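Local coordinates for protein serine racemase (Enterococcus faecalis, PDB 4ECL) that belongs to the alanine racemase family, pairing a TIM-barrel domain with a strand-rich C-terminal domain in a chain that assembles as a two-subunit protein, at residues 184-187 against 188-191; 233-236 against 237-240; 310-314 against 315-319. All blocks are in the same frame, centred on the assembly; numbering follows the deposited sequence.

Contact 1. Residues 184-187 against 188-191; sequences KVLD and WLKS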
loop_
_atom_site.group_PDB
_atom_site.type_symbol
_atom_site.label_atom_id
_atom_site.label_comp_id
_atom_site.label_asym_id
_atom_site.label_seq_id
_atom_site.Cartn_x
_atom_site.Cartn_y
_atom_site.Cartn_z
ATOM N N LYS A 184 28.032 23.202 15.769
ATOM C CA LYS A 184 29.425 23.425 15.393
ATOM C C LYS A 184 29.481 23.960 13.964
ATOM O O LYS A 184 30.186 24.940 13.691
ATOM C CB LYS A 184 30.251 22.151 15.543
ATOM C CG LYS A 184 30.643 21.833 16.975
ATOM C CD LYS A 184 31.546 20.602 17.053
ATOM C CE LYS A 184 32.142 20.417 18.451
ATOM N NZ LYS A 184 31.103 20.384 19.530
ATOM N N VAL A 185 28.719 23.337 13.065
ATOM C CA VAL A 185 28.610 23.823 11.689
ATOM C C VAL A 185 28.118 25.266 11.651
ATOM O O VAL A 185 28.700 26.114 10.967
ATOM C CB VAL A 185 27.641 22.996 10.843
ATOM C CG1 VAL A 185 27.371 23.710 9.517
ATOM C CG2 VAL A 185 28.181 21.582 10.603
ATOM N N LEU A 186 27.039 25.535 12.381
ATOM C CA LEU A 186 26.473 26.880 12.448
ATOM C C LEU A 186 27.486 27.919 12.960
ATOM O O LEU A 186 27.591 29.017 12.407
ATOM C CB LEU A 186 25.224 26.898 13.328
ATOM C CG LEU A 186 24.051 26.018 12.898
ATOM C CD1 LEU A 186 22.765 26.521 13.534
ATOM C CD2 LEU A 186 23.920 25.987 11.393
ATOM N N ASP A 187 28.218 27.569 14.016
ATOM C CA ASP A 187 29.215 28.473 14.577
ATOM C C ASP A 187 30.275 28.760 13.526
ATOM O O ASP A 187 30.659 29.910 13.307
ATOM C CB ASP A 187 29.883 27.849 15.799
ATOM C CG ASP A 187 28.951 27.720 16.975
ATOM O OD1 ASP A 187 27.948 28.466 17.029
ATOM O OD2 ASP A 187 29.226 26.874 17.852
ATOM N N TRP A 188 30.743 27.699 12.880
ATOM C CA TRP A 188 31.757 27.826 11.846
ATOM C C TRP A 188 31.253 28.708 10.704
ATOM O O TRP A 188 31.967 29.583 10.236
ATOM C CB TRP A 188 32.165 26.448 11.323
ATOM C CG TRP A 188 33.337 26.489 10.372
ATOM C CD1 TRP A 188 34.650 26.316 10.686
ATOM C CD2 TRP A 188 33.289 26.722 8.961
ATOM N NE1 TRP A 188 35.426 26.434 9.560
ATOM C CE2 TRP A 188 34.609 26.679 8.484
ATOM C CE3 TRP A 188 32.251 26.960 8.052
ATOM C CZ2 TRP A 188 34.927 26.865 7.141
ATOM C CZ3 TRP A 188 32.561 27.146 6.725
ATOM C CH2 TRP A 188 33.890 27.098 6.278
ATOM N N LEU A 189 30.023 28.480 10.256
ATOM C CA LEU A 189 29.422 29.341 9.236
ATOM C C LEU A 189 29.386 30.807 9.677
ATOM O O LEU A 189 29.752 31.704 8.911
ATOM C CB LEU A 189 28.008 28.863 8.873
ATOM C CG LEU A 189 27.908 27.553 8.103
ATOM C CD1 LEU A 189 26.444 27.093 7.926
ATOM C CD2 LEU A 189 28.614 27.700 6.755
ATOM N N LYS A 190 28.953 31.042 10.911
ATOM C CA LYS A 190 28.885 32.393 11.457
ATOM C C LYS A 190 30.244 33.087 11.381
ATOM O O LYS A 190 30.359 34.237 10.942
ATOM C CB LYS A 190 28.420 32.353 12.911
ATOM C CG LYS A 190 26.930 32.117 13.085
ATOM C CD LYS A 190 26.531 32.198 14.552
ATOM C CE LYS A 190 27.073 33.470 15.189
ATOM N NZ LYS A 190 26.649 34.685 14.437
ATOM N N SER A 191 31.272 32.367 11.811
ATOM C CA SER A 191 32.632 32.872 11.811
ATOM C C SER A 191 33.079 33.276 10.412
ATOM O O SER A 191 33.930 34.151 10.256
ATOM C CB SER A 191 33.567 31.814 12.389
ATOM O OG SER A 191 33.150 31.479 13.704
#
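Val-185 and Leu-189 meet one turn apart near the C-terminal end of helix 169-191, the amphipathic alpha-helix of a beta-alpha-beta unit in the barrel domain. The packed side is apolar. The two side chains run side by side in the same direction, with Val-185 CG1 3.9 Å from Leu-189 CD1. This is the Val-185 methyl anti to the backbone N (chi1 169°). Leu-186 CD2 approaches the same Leu-189 methyl more loosely, at 4.4 Å. Ile-157 of strand 152-158 packs on Leu-186 and Leu-189, while helix 140-146 covers Leu-189 and Trp-188, whose ring also makes a cation-pi contact with Lys-140. Beneath the side chains the backbone ladder is regular: Leu-189 N donates to Val-185 O at 2.8 Å with an N-H...O angle of 167°.

The solvent side is looser. Lys-184, Asp-187 and Lys-190 are all exposed, and Lys-190 NZ stays 6.9 Å from Asp-187 OD1, so their opposite charges do not join in a salt bridge. Asp-187 O, however, is held twice by one residue: Ser-191 N reaches it at 2.9 Å, and Ser-191 OG donates to it at 3.0 Å from 39° above the carbonyl plane.

Contact 2. Residues 233-236 against 237-240; sequences DKTK and LELD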
loop_
_atom_site.group_PDB
_atom_site.type_symbol
_atom_site.label_atom_id
_atom_site.label_comp_id
_atom_site.label_asym_id
_atom_site.label_seq_id
_atom_site.Cartn_x
_atom_site.Cartn_y
_atom_site.Cartn_z
ATOM N N ASP A 233 6.108 4.648 25.034
ATOM C CA ASP A 233 7.271 5.363 25.555
ATOM C C ASP A 233 6.847 6.508 26.461
ATOM O O ASP A 233 5.876 7.214 26.169
ATOM C CB ASP A 233 8.144 5.917 24.422
ATOM C CG ASP A 233 9.254 6.837 24.934
ATOM O OD1 ASP A 233 9.875 6.508 25.970
ATOM O OD2 ASP A 233 9.501 7.894 24.309
ATOM N N LYS A 234 7.574 6.686 27.560
ATOM C CA LYS A 234 7.426 7.885 28.372
ATOM C C LYS A 234 8.311 8.994 27.809
ATOM O O LYS A 234 9.510 9.047 28.092
ATOM C CB LYS A 234 7.792 7.613 29.832
ATOM C CG LYS A 234 7.523 8.796 30.754
ATOM C CD LYS A 234 6.752 8.363 31.990
ATOM C CE LYS A 234 5.485 7.610 31.604
ATOM N NZ LYS A 234 4.763 7.087 32.799
ATOM N N THR A 235 7.716 9.866 27.001
ATOM C CA THR A 235 8.437 11.013 26.471
ATOM C C THR A 235 8.616 12.067 27.560
ATOM O O THR A 235 7.928 12.029 28.576
ATOM C CB THR A 235 7.704 11.627 25.270
ATOM O OG1 THR A 235 6.330 11.827 25.611
ATOM C CG2 THR A 235 7.800 10.705 24.045
ATOM N N LYS A 236 9.538 13.002 27.350
ATOM C CA LYS A 236 9.784 14.053 28.329
ATOM C C LYS A 236 8.540 14.916 28.496
ATOM O O LYS A 236 8.058 15.108 29.605
ATOM C CB LYS A 236 10.997 14.906 27.945
ATOM C CG LYS A 236 12.326 14.171 28.045
ATOM C CD LYS A 236 12.457 13.479 29.392
ATOM C CE LYS A 236 13.715 12.622 29.465
ATOM N NZ LYS A 236 13.759 11.803 30.718
ATOM N N LEU A 237 8.013 15.431 27.393
ATOM C CA LEU A 237 6.724 16.092 27.449
ATOM C C LEU A 237 5.672 15.016 27.252
ATOM O O LEU A 237 5.859 14.099 26.456
ATOM C CB LEU A 237 6.568 17.102 26.319
ATOM C CG LEU A 237 7.570 18.221 26.107
ATOM C CD1 LEU A 237 6.971 19.128 25.055
ATOM C CD2 LEU A 237 7.814 18.971 27.413
ATOM N N GLU A 238 4.566 15.121 27.968
ATOM C CA GLU A 238 3.435 14.258 27.689
ATOM C C GLU A 238 2.282 15.129 27.240
ATOM O O GLU A 238 1.594 15.735 28.054
ATOM C CB GLU A 238 3.063 13.419 28.911
ATOM C CG GLU A 238 4.065 12.315 29.210
ATOM C CD GLU A 238 3.566 11.340 30.261
ATOM O OE1 GLU A 238 2.738 11.745 31.107
ATOM O OE2 GLU A 238 3.999 10.167 30.236
ATOM N N LEU A 239 2.102 15.217 25.931
ATOM C CA LEU A 239 1.059 16.046 25.357
ATOM C C LEU A 239 -0.245 15.273 25.217
ATOM O O LEU A 239 -0.255 14.039 25.132
ATOM C CB LEU A 239 1.494 16.581 23.990
ATOM C CG LEU A 239 2.736 17.479 24.001
ATOM C CD1 LEU A 239 3.006 18.019 22.603
ATOM C CD2 LEU A 239 2.545 18.608 24.997
ATOM N N ASP A 240 -1.342 16.018 25.186
ATOM C CA ASP A 240 -2.663 15.446 25.009
ATOM C C ASP A 240 -2.970 15.412 23.523
ATOM O O ASP A 240 -3.557 16.345 22.985
ATOM C CB ASP A 240 -3.704 16.290 25.755
ATOM C CG ASP A 240 -5.105 15.714 25.654
ATOM O OD1 ASP A 240 -5.229 14.487 25.445
ATOM O OD2 ASP A 240 -6.079 16.487 25.785
#
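Thr-235 and Leu-237 supply the one hydrogen bond within this local turn, and it runs from side chain to backbone. Thr-235 OG1 donates to Leu-237 O at 2.5 Å, a separation so short that its exact value is doubtful, although the direction of donation is clear. The hydroxyl is set between the backbone N and the carbonyl carbon (chi1 49°), the rotamer that brings it to the carbonyl two residues ahead.

The charged pair is weaker. Lys-234 and Glu-238 cross at a slant on the exposed side, and the carboxylate meets the aliphatic part of the lysine: Glu-238 OE2 lies 3.3 Å from Lys-234 CE but 4.1 Å from Lys-234 NZ. That is beyond a salt bridge, so any attraction is probably diffuse. The lysine chain bends at chi2 and chi3, and its CE, not its NZ, is nearest the carboxylate oxygen.

Van der Waals contacts complete the turn. Glu-238 CG passes 3.9 Å from Thr-235 O. Outside the turn, Thr-235 packs on Tyr-205 and Leu-208 of helix 204-209, and Leu-237 rests on Ala-26 and Pro-211. Asn-209 OD1 accepts a hydrogen bond from Lys-236 N.

The backbone distances define an open turn. Thr-235 CA and Glu-238 CA are 6.1 Å apart, near enough for a beta turn, yet Thr-235 O and Glu-238 N are separated by 4.6 Å, too far to bond. With Lys-236 in the helical region and Leu-237 extended, the arrangement resembles an open, type VIII-like beta turn in the loop that carries the chain from barrel strand 217-220 to strand 245-257 of the C-terminal domain's sheet.

Contact 3. Residues 310-314 against 315-319; sequences GKICM and DQLAV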
loop_
_atom_site.group_PDB
_atom_site.type_symbol
_atom_site.label_atom_id
_atom_site.label_comp_id
_atom_site.label_asym_id
_atom_site.label_seq_id
_atom_site.Cartn_x
_atom_site.Cartn_y
_atom_site.Cartn_z
ATOM N N GLY A 310 -9.580 -16.923 9.988
ATOM C CA GLY A 310 -8.959 -17.360 8.751
ATOM C C GLY A 310 -7.978 -16.335 8.213
ATOM O O GLY A 310 -7.680 -15.335 8.873
ATOM N N LYS A 311 -7.482 -16.576 7.005
ATOM C CA LYS A 311 -6.526 -15.668 6.379
ATOM C C LYS A 311 -7.239 -14.436 5.836
ATOM O O LYS A 311 -8.422 -14.499 5.460
ATOM C CB LYS A 311 -5.782 -16.372 5.247
ATOM C CG LYS A 311 -5.267 -17.755 5.611
ATOM C CD LYS A 311 -4.248 -17.682 6.747
ATOM C CE LYS A 311 -2.933 -17.043 6.295
ATOM N NZ LYS A 311 -1.880 -17.060 7.361
ATOM N N ILE A 312 -6.523 -13.316 5.815
ATOM C CA ILE A 312 -7.024 -12.092 5.211
ATOM C C ILE A 312 -6.799 -12.151 3.709
ATOM O O ILE A 312 -5.713 -12.475 3.258
ATOM C CB ILE A 312 -6.323 -10.856 5.794
ATOM C CG1 ILE A 312 -6.611 -10.755 7.295
ATOM C CG2 ILE A 312 -6.777 -9.598 5.065
ATOM C CD1 ILE A 312 -5.977 -9.555 7.978
ATOM N N CYS A 313 -7.830 -11.865 2.928
ATOM C CA CYS A 313 -7.682 -11.942 1.483
ATOM C C CYS A 313 -7.345 -10.587 0.903
ATOM O O CYS A 313 -7.168 -9.615 1.624
ATOM C CB CYS A 313 -8.948 -12.510 0.826
ATOM S SG CYS A 313 -9.338 -14.156 1.427
HETATM N N MSE A 314 -7.241 -10.538 -0.414
HETATM C CA MSE A 314 -6.837 -9.324 -1.096
HETATM C C MSE A 314 -7.891 -8.234 -0.969
HETATM O O MSE A 314 -7.552 -7.059 -0.811
HETATM C CB MSE A 314 -6.530 -9.630 -2.560
HETATM C CG MSE A 314 -6.252 -8.422 -3.411
HETATM SE SE MSE A 314 -5.327 -9.005 -5.000
HETATM C CE MSE A 314 -5.855 -7.669 -6.180
ATOM N N ASP A 315 -9.164 -8.620 -1.018
ATOM C CA ASP A 315 -10.245 -7.634 -0.943
ATOM C C ASP A 315 -11.319 -7.888 0.120
ATOM O O ASP A 315 -12.310 -7.158 0.173
ATOM C CB ASP A 315 -10.925 -7.496 -2.304
ATOM C CG ASP A 315 -9.988 -7.797 -3.451
ATOM O OD1 ASP A 315 -9.140 -6.929 -3.775
ATOM O OD2 ASP A 315 -10.105 -8.907 -4.020
ATOM N N GLN A 316 -11.147 -8.914 0.950
ATOM C CA GLN A 316 -12.159 -9.230 1.952
ATOM C C GLN A 316 -11.540 -10.013 3.085
ATOM O O GLN A 316 -10.451 -10.571 2.931
ATOM C CB GLN A 316 -13.304 -10.067 1.344
ATOM C CG GLN A 316 -12.873 -11.480 0.919
ATOM C CD GLN A 316 -14.044 -12.401 0.565
ATOM O OE1 GLN A 316 -15.135 -12.272 1.109
ATOM N NE2 GLN A 316 -13.807 -13.337 -0.347
ATOM N N LEU A 317 -12.248 -10.061 4.210
ATOM C CA LEU A 317 -11.866 -10.894 5.345
ATOM C C LEU A 317 -13.105 -11.290 6.154
ATOM O O LEU A 317 -14.221 -10.855 5.848
ATOM C CB LEU A 317 -10.822 -10.192 6.226
ATOM C CG LEU A 317 -11.112 -8.847 6.891
ATOM C CD1 LEU A 317 -11.876 -9.025 8.207
ATOM C CD2 LEU A 317 -9.805 -8.127 7.128
ATOM N N ALA A 318 -12.907 -12.124 7.173
ATOM C CA ALA A 318 -14.009 -12.645 7.962
ATOM C C ALA A 318 -13.795 -12.436 9.465
ATOM O O ALA A 318 -12.684 -12.599 9.973
ATOM C CB ALA A 318 -14.207 -14.120 7.659
ATOM N N VAL A 319 -14.858 -12.080 10.178
ATOM C CA VAL A 319 -14.763 -11.949 11.630
ATOM C C VAL A 319 -15.844 -12.739 12.343
ATOM O O VAL A 319 -16.892 -13.060 11.771
ATOM C CB VAL A 319 -14.802 -10.489 12.095
ATOM C CG1 VAL A 319 -13.572 -9.726 11.577
ATOM C CG2 VAL A 319 -16.078 -9.829 11.643
HETATM O O HOH W 1 -10.701 -13.889 7.035
#
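Lys-311 O is gripped by a water that ties it to Ala-318 and by a hydrogen bond from Arg-132 NH2 of the second subunit. The water donates to Lys-311 O at 2.8 Å and accepts from Ala-318 N at 2.8 Å, bridging two backbone segments that do not bond directly there. Further along, Cys-313 N donates to Gln-316 O at 2.9 Å; the acceptor carbonyl points almost straight at the nitrogen (C=O...N 173°), although the N-H...O angle is only 143°.

Side chains follow this backbone. Leu-317 CD2 lies 3.9 Å from Ile-312 CG2, the two residues running side by side. At the corner, Asp-315 OD1 sits 3.3 Å from CG of selenomethionine Met-314, while its strong partner is Arg-367, in a salt bridge.

Met-314 and Asp-315 have backbone angles roughly those of a type I beta turn, though Asp-315 phi is off and Cys-313 O lies 4.1 Å from Gln-316 N. The turn lies at the end of the hairpin that joins antiparallel strands 304-309 and 317-320. Arg-132, Lys-38 and Ala-64 of the second subunit pack against it, placing it at the dimer interface, where active sites lie in alanine racemase relatives.

In the fold
Centre to centre, contacts 1 and 3 lie about 57 Å apart, on opposite sides of the chain's centre, and contact 2, a surface turn, about 32 Å from the first and 36 Å from the third; none touches another. Contacts 1 and 3 are both partly buried, but differently. The first packs an apolar helix face within the barrel, without another subunit; the third includes a water bridge and faces the partner subunit. Contact 2, in the loop between the barrel and the C-terminal sheet, has mostly exposed residues and a very short hydroxyl-to-carbonyl bond of doubtful length. Backbone bonding goes from a helical ladder, to none across the open turn, to a single bond at the hairpin end.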